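Local coordinates for Sec-alkylsulfatase (Pseudomonas sp., PDB 4AXH), which hydrolyses (R)-secondary-alkyl sulfates with strict inversion of configuration, giving (S)-alcohols and sulfate in a zinc-dependent reaction, at residues 341-353 against 359-371. Residues are numbered along the deposited sequence; the frame is centred on the assembly and turned at random.
Sequences LEKYGDRTDVLIQ and VWGGDKVRTYLAD
Y368 OH is gripped twice: Q353 NE2 donates to it across the contact, and A312 O is its second hydrogen-bond partner. The oxygen lies in the Q353 amide plane, while the tyrosine ring is turned 56° from that plane. This bond sits at the zinc-site end of a β-hairpin in the metallo-β-lactamase fold, strands 350-352 and 359-360. The side chain of Q353 comes within about 5 Å of that of the zinc ligand H355. L351 and V359 form the antiparallel hydrogen-bonded pair: L351 N to V359 O is 2.9 Å and V359 N to L351 O is 3.0 Å. G361, the N-cap of the helix, donates its N to D349 O.

Helix 362-388 begins by lying over the L351 and V359 side of the hairpin. L351 has CG anti to its N (chi1 177°), and its two methyls part: CD1 meets L369 CD2 at 3.8 Å, and CD2 lies by V359 CG1. V359 CG1 also rests over one face of the Y368 ring, off its centre. On the other side of the sheet, V350 CG2 sits 3.6 Å from W360 CE3. L341 spreads its methyls over the helix, CD1 by L369 CB and CD2 by A370 CB.

A bend at chi3 (-138°) turns the R366 guanidinium to G345, whose O accepts from NE at 2.9 Å, from above the carbonyl plane, while R366 NH1 forms a salt bridge with D363 OD1 at 3.0 Å.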
loop_
_atom_site.group_PDB
_atom_site.type_symbol
_atom_site.label_atom_id
_atom_site.label_comp_id
_atom_site.label_asym_id
_atom_site.label_seq_id
_atom_site.Cartn_x
_atom_site.Cartn_y
_atom_site.Cartn_z
ATOM N N LEU A 341 15.237 5.119 21.399
ATOM C CA LEU A 341 15.006 5.427 22.817
ATOM C C LEU A 341 15.893 4.574 23.725
ATOM O O LEU A 341 16.524 5.107 24.639
ATOM C CB LEU A 341 13.514 5.278 23.222
ATOM C CG LEU A 341 13.099 5.643 24.708
ATOM C CD1 LEU A 341 13.556 7.042 25.112
ATOM C CD2 LEU A 341 11.590 5.607 24.860
ATOM N N GLU A 342 15.923 3.250 23.470
ATOM C CA GLU A 342 16.707 2.302 24.230
ATOM C C GLU A 342 18.207 2.543 24.061
ATOM O O GLU A 342 18.895 2.632 25.061
ATOM C CB GLU A 342 16.295 0.893 23.820
ATOM C CG GLU A 342 17.142 -0.229 24.410
ATOM C CD GLU A 342 16.627 -1.628 24.116
ATOM O OE1 GLU A 342 15.884 -1.812 23.120
ATOM O OE2 GLU A 342 16.953 -2.542 24.910
ATOM N N LYS A 343 18.707 2.714 22.815
ATOM C CA LYS A 343 20.137 2.917 22.559
ATOM C C LYS A 343 20.704 4.273 22.966
ATOM O O LYS A 343 21.881 4.358 23.346
ATOM C CB LYS A 343 20.492 2.608 21.094
ATOM C CG LYS A 343 21.076 1.209 20.850
ATOM C CD LYS A 343 22.545 1.294 20.400
ATOM C CE LYS A 343 23.135 -0.005 19.882
ATOM N NZ LYS A 343 23.532 -0.924 20.985
ATOM N N TYR A 344 19.902 5.343 22.859
ATOM C CA TYR A 344 20.408 6.695 23.106
ATOM C C TYR A 344 19.720 7.516 24.172
ATOM O O TYR A 344 20.330 8.473 24.641
ATOM C CB TYR A 344 20.516 7.498 21.786
ATOM C CG TYR A 344 21.154 6.724 20.655
ATOM C CD1 TYR A 344 22.490 6.333 20.719
ATOM C CD2 TYR A 344 20.405 6.316 19.556
ATOM C CE1 TYR A 344 23.076 5.592 19.695
ATOM C CE2 TYR A 344 20.979 5.569 18.525
ATOM C CZ TYR A 344 22.316 5.212 18.598
ATOM O OH TYR A 344 22.884 4.451 17.606
ATOM N N GLY A 345 18.502 7.144 24.550
ATOM C CA GLY A 345 17.692 7.845 25.540
ATOM C C GLY A 345 18.374 8.229 26.836
ATOM O O GLY A 345 18.231 9.363 27.293
ATOM N N ASP A 346 19.161 7.298 27.411
ATOM C CA ASP A 346 19.903 7.529 28.664
ATOM C C ASP A 346 21.202 8.326 28.471
ATOM O O ASP A 346 21.709 8.888 29.455
ATOM C CB ASP A 346 20.197 6.206 29.376
ATOM C CG ASP A 346 18.999 5.276 29.522
ATOM O OD1 ASP A 346 17.878 5.784 29.788
ATOM O OD2 ASP A 346 19.183 4.043 29.373
ATOM N N ARG A 347 21.701 8.408 27.191
ATOM C CA ARG A 347 22.920 9.100 26.709
ATOM C C ARG A 347 22.653 10.419 25.954
ATOM O O ARG A 347 23.564 10.926 25.282
ATOM C CB ARG A 347 23.628 8.200 25.719
ATOM C CG ARG A 347 24.391 7.061 26.299
ATOM C CD ARG A 347 25.254 6.483 25.211
ATOM N NE ARG A 347 24.615 5.533 24.322
ATOM C CZ ARG A 347 25.262 4.949 23.324
ATOM N NH1 ARG A 347 26.534 5.251 23.081
ATOM N NH2 ARG A 347 24.664 4.026 22.589
ATOM N N THR A 348 21.422 10.958 26.017
ATOM C CA THR A 348 21.092 12.165 25.261
ATOM C C THR A 348 20.529 13.288 26.070
ATOM O O THR A 348 19.597 13.074 26.840
ATOM C CB THR A 348 20.385 11.859 23.929
ATOM O OG1 THR A 348 20.108 13.091 23.266
ATOM C CG2 THR A 348 19.106 11.108 24.100
ATOM N N ASP A 349 21.121 14.493 25.915
ATOM C CA ASP A 349 20.730 15.708 26.643
ATOM C C ASP A 349 19.813 16.587 25.814
ATOM O O ASP A 349 18.947 17.257 26.351
ATOM C CB ASP A 349 21.972 16.510 27.093
ATOM C CG ASP A 349 22.832 15.856 28.175
ATOM O OD1 ASP A 349 22.374 14.839 28.784
ATOM O OD2 ASP A 349 23.961 16.354 28.421
ATOM N N VAL A 350 20.031 16.630 24.509
ATOM C CA VAL A 350 19.223 17.431 23.600
ATOM C C VAL A 350 19.042 16.690 22.325
ATOM O O VAL A 350 20.012 16.225 21.754
ATOM C CB VAL A 350 19.727 18.887 23.399
ATOM C CG1 VAL A 350 21.243 18.971 23.448
ATOM C CG2 VAL A 350 19.156 19.518 22.125
ATOM N N LEU A 351 17.793 16.538 21.904
ATOM C CA LEU A 351 17.433 15.891 20.652
ATOM C C LEU A 351 17.329 16.976 19.566
ATOM O O LEU A 351 16.700 18.004 19.792
ATOM C CB LEU A 351 16.101 15.147 20.810
ATOM C CG LEU A 351 15.538 14.459 19.580
ATOM C CD1 LEU A 351 14.903 13.180 19.952
ATOM C CD2 LEU A 351 14.485 15.308 18.915
ATOM N N ILE A 352 17.959 16.749 18.405
ATOM C CA ILE A 352 17.848 17.677 17.263
ATOM C C ILE A 352 17.210 16.989 16.045
ATOM O O ILE A 352 17.166 15.763 15.968
ATOM C CB ILE A 352 19.119 18.501 16.930
ATOM C CG1 ILE A 352 20.257 17.606 16.423
ATOM C CG2 ILE A 352 19.535 19.403 18.133
ATOM C CD1 ILE A 352 21.294 18.309 15.661
ATOM N N GLN A 353 16.659 17.771 15.135
ATOM C CA GLN A 353 15.987 17.212 13.962
ATOM C C GLN A 353 16.318 17.977 12.690
ATOM O O GLN A 353 16.965 19.026 12.756
ATOM C CB GLN A 353 14.471 17.224 14.187
ATOM C CG GLN A 353 13.983 16.283 15.254
ATOM C CD GLN A 353 12.942 16.940 16.065
ATOM O OE1 GLN A 353 12.921 18.154 16.230
ATOM N NE2 GLN A 353 12.068 16.131 16.600
ATOM N N VAL A 359 14.506 19.449 21.292
ATOM C CA VAL A 359 13.892 19.242 22.603
ATOM C C VAL A 359 15.033 19.047 23.603
ATOM O O VAL A 359 15.889 18.220 23.363
ATOM C CB VAL A 359 12.751 18.181 22.677
ATOM C CG1 VAL A 359 13.221 16.805 22.256
ATOM C CG2 VAL A 359 12.114 18.138 24.072
ATOM N N TRP A 360 15.091 19.858 24.665
ATOM C CA TRP A 360 16.198 19.845 25.644
ATOM C C TRP A 360 15.906 19.073 26.924
ATOM O O TRP A 360 14.771 19.076 27.393
ATOM C CB TRP A 360 16.627 21.278 26.041
ATOM C CG TRP A 360 16.585 22.305 24.946
ATOM C CD1 TRP A 360 15.475 22.926 24.462
ATOM C CD2 TRP A 360 17.681 22.775 24.150
ATOM N NE1 TRP A 360 15.808 23.753 23.419
ATOM C CE2 TRP A 360 17.169 23.740 23.258
ATOM C CE3 TRP A 360 19.078 22.531 24.157
ATOM C CZ2 TRP A 360 17.977 24.415 22.333
ATOM C CZ3 TRP A 360 19.877 23.201 23.238
ATOM C CH2 TRP A 360 19.325 24.109 22.325
ATOM N N GLY A 361 16.948 18.482 27.501
ATOM C CA GLY A 361 16.866 17.743 28.755
ATOM C C GLY A 361 16.465 16.314 28.545
ATOM O O GLY A 361 15.418 16.054 27.950
ATOM N N GLY A 362 17.302 15.399 29.038
ATOM C CA GLY A 362 17.141 13.949 28.924
ATOM C C GLY A 362 15.740 13.473 29.182
ATOM O O GLY A 362 15.221 12.672 28.409
ATOM N N ASP A 363 15.122 13.981 30.268
ATOM C CA ASP A 363 13.765 13.589 30.635
ATOM C C ASP A 363 12.717 14.016 29.614
ATOM O O ASP A 363 11.840 13.191 29.278
ATOM C CB ASP A 363 13.412 13.983 32.082
ATOM C CG ASP A 363 14.110 13.113 33.118
ATOM O OD1 ASP A 363 13.836 11.884 33.151
ATOM O OD2 ASP A 363 14.924 13.657 33.901
ATOM N N LYS A 364 12.825 15.251 29.067
ATOM C CA LYS A 364 11.907 15.749 28.041
ATOM C C LYS A 364 12.113 15.037 26.724
ATOM O O LYS A 364 11.124 14.795 26.045
ATOM C CB LYS A 364 11.971 17.270 27.899
ATOM C CG LYS A 364 11.132 18.006 28.928
ATOM C CD LYS A 364 11.752 19.361 29.189
ATOM C CE LYS A 364 12.438 19.421 30.542
ATOM N NZ LYS A 364 13.191 20.689 30.724
ATOM N N VAL A 365 13.378 14.618 26.407
ATOM C CA VAL A 365 13.698 13.840 25.208
ATOM C C VAL A 365 13.124 12.429 25.302
ATOM O O VAL A 365 12.561 11.939 24.325
ATOM C CB VAL A 365 15.159 13.906 24.630
ATOM C CG1 VAL A 365 15.842 15.249 24.869
ATOM C CG2 VAL A 365 16.036 12.765 25.107
ATOM N N ARG A 366 13.251 11.782 26.468
ATOM C CA ARG A 366 12.746 10.417 26.721
ATOM C C ARG A 366 11.217 10.329 26.626
ATOM O O ARG A 366 10.696 9.358 26.065
ATOM C CB ARG A 366 13.208 9.910 28.078
ATOM C CG ARG A 366 14.598 9.351 28.068
ATOM C CD ARG A 366 15.092 9.185 29.492
ATOM N NE ARG A 366 16.476 9.630 29.566
ATOM C CZ ARG A 366 16.945 10.501 30.444
ATOM N NH1 ARG A 366 16.152 10.994 31.389
ATOM N NH2 ARG A 366 18.221 10.864 30.407
ATOM N N THR A 367 10.503 11.352 27.172
ATOM C CA THR A 367 9.051 11.451 27.100
ATOM C C THR A 367 8.659 11.672 25.622
ATOM O O THR A 367 7.719 11.047 25.152
ATOM C CB THR A 367 8.560 12.618 27.987
ATOM O OG1 THR A 367 8.827 12.313 29.349
ATOM C CG2 THR A 367 7.059 12.972 27.784
ATOM N N TYR A 368 9.381 12.558 24.904
ATOM C CA TYR A 368 9.113 12.901 23.511
ATOM C C TYR A 368 9.221 11.646 22.650
ATOM O O TYR A 368 8.232 11.278 22.017
ATOM C CB TYR A 368 10.044 14.042 23.081
ATOM C CG TYR A 368 9.898 14.527 21.656
ATOM C CD1 TYR A 368 10.537 13.867 20.600
ATOM C CD2 TYR A 368 9.241 15.716 21.368
ATOM C CE1 TYR A 368 10.448 14.337 19.291
ATOM C CE2 TYR A 368 9.136 16.187 20.057
ATOM C CZ TYR A 368 9.773 15.511 19.030
ATOM O OH TYR A 368 9.717 15.981 17.737
ATOM N N LEU A 369 10.336 10.918 22.739
ATOM C CA LEU A 369 10.545 9.661 22.023
ATOM C C LEU A 369 9.494 8.616 22.288
ATOM O O LEU A 369 8.940 8.060 21.346
ATOM C CB LEU A 369 11.940 9.092 22.275
ATOM C CG LEU A 369 13.065 9.847 21.587
ATOM C CD1 LEU A 369 14.389 9.184 21.855
ATOM C CD2 LEU A 369 12.773 10.003 20.093
ATOM N N ALA A 370 9.167 8.376 23.555
ATOM C CA ALA A 370 8.163 7.401 23.916
ATOM C C ALA A 370 6.794 7.791 23.399
ATOM O O ALA A 370 6.060 6.915 22.955
ATOM C CB ALA A 370 8.141 7.227 25.408
ATOM N N ASP A 371 6.448 9.100 23.401
ATOM C CA ASP A 371 5.162 9.613 22.877
ATOM C C ASP A 371 5.091 9.371 21.361
ATOM O O ASP A 371 4.072 8.877 20.879
ATOM C CB ASP A 371 4.986 11.112 23.197
ATOM C CG ASP A 371 4.694 11.483 24.651
ATOM O OD1 ASP A 371 4.533 10.577 25.477
ATOM O OD2 ASP A 371 4.609 12.683 24.950
#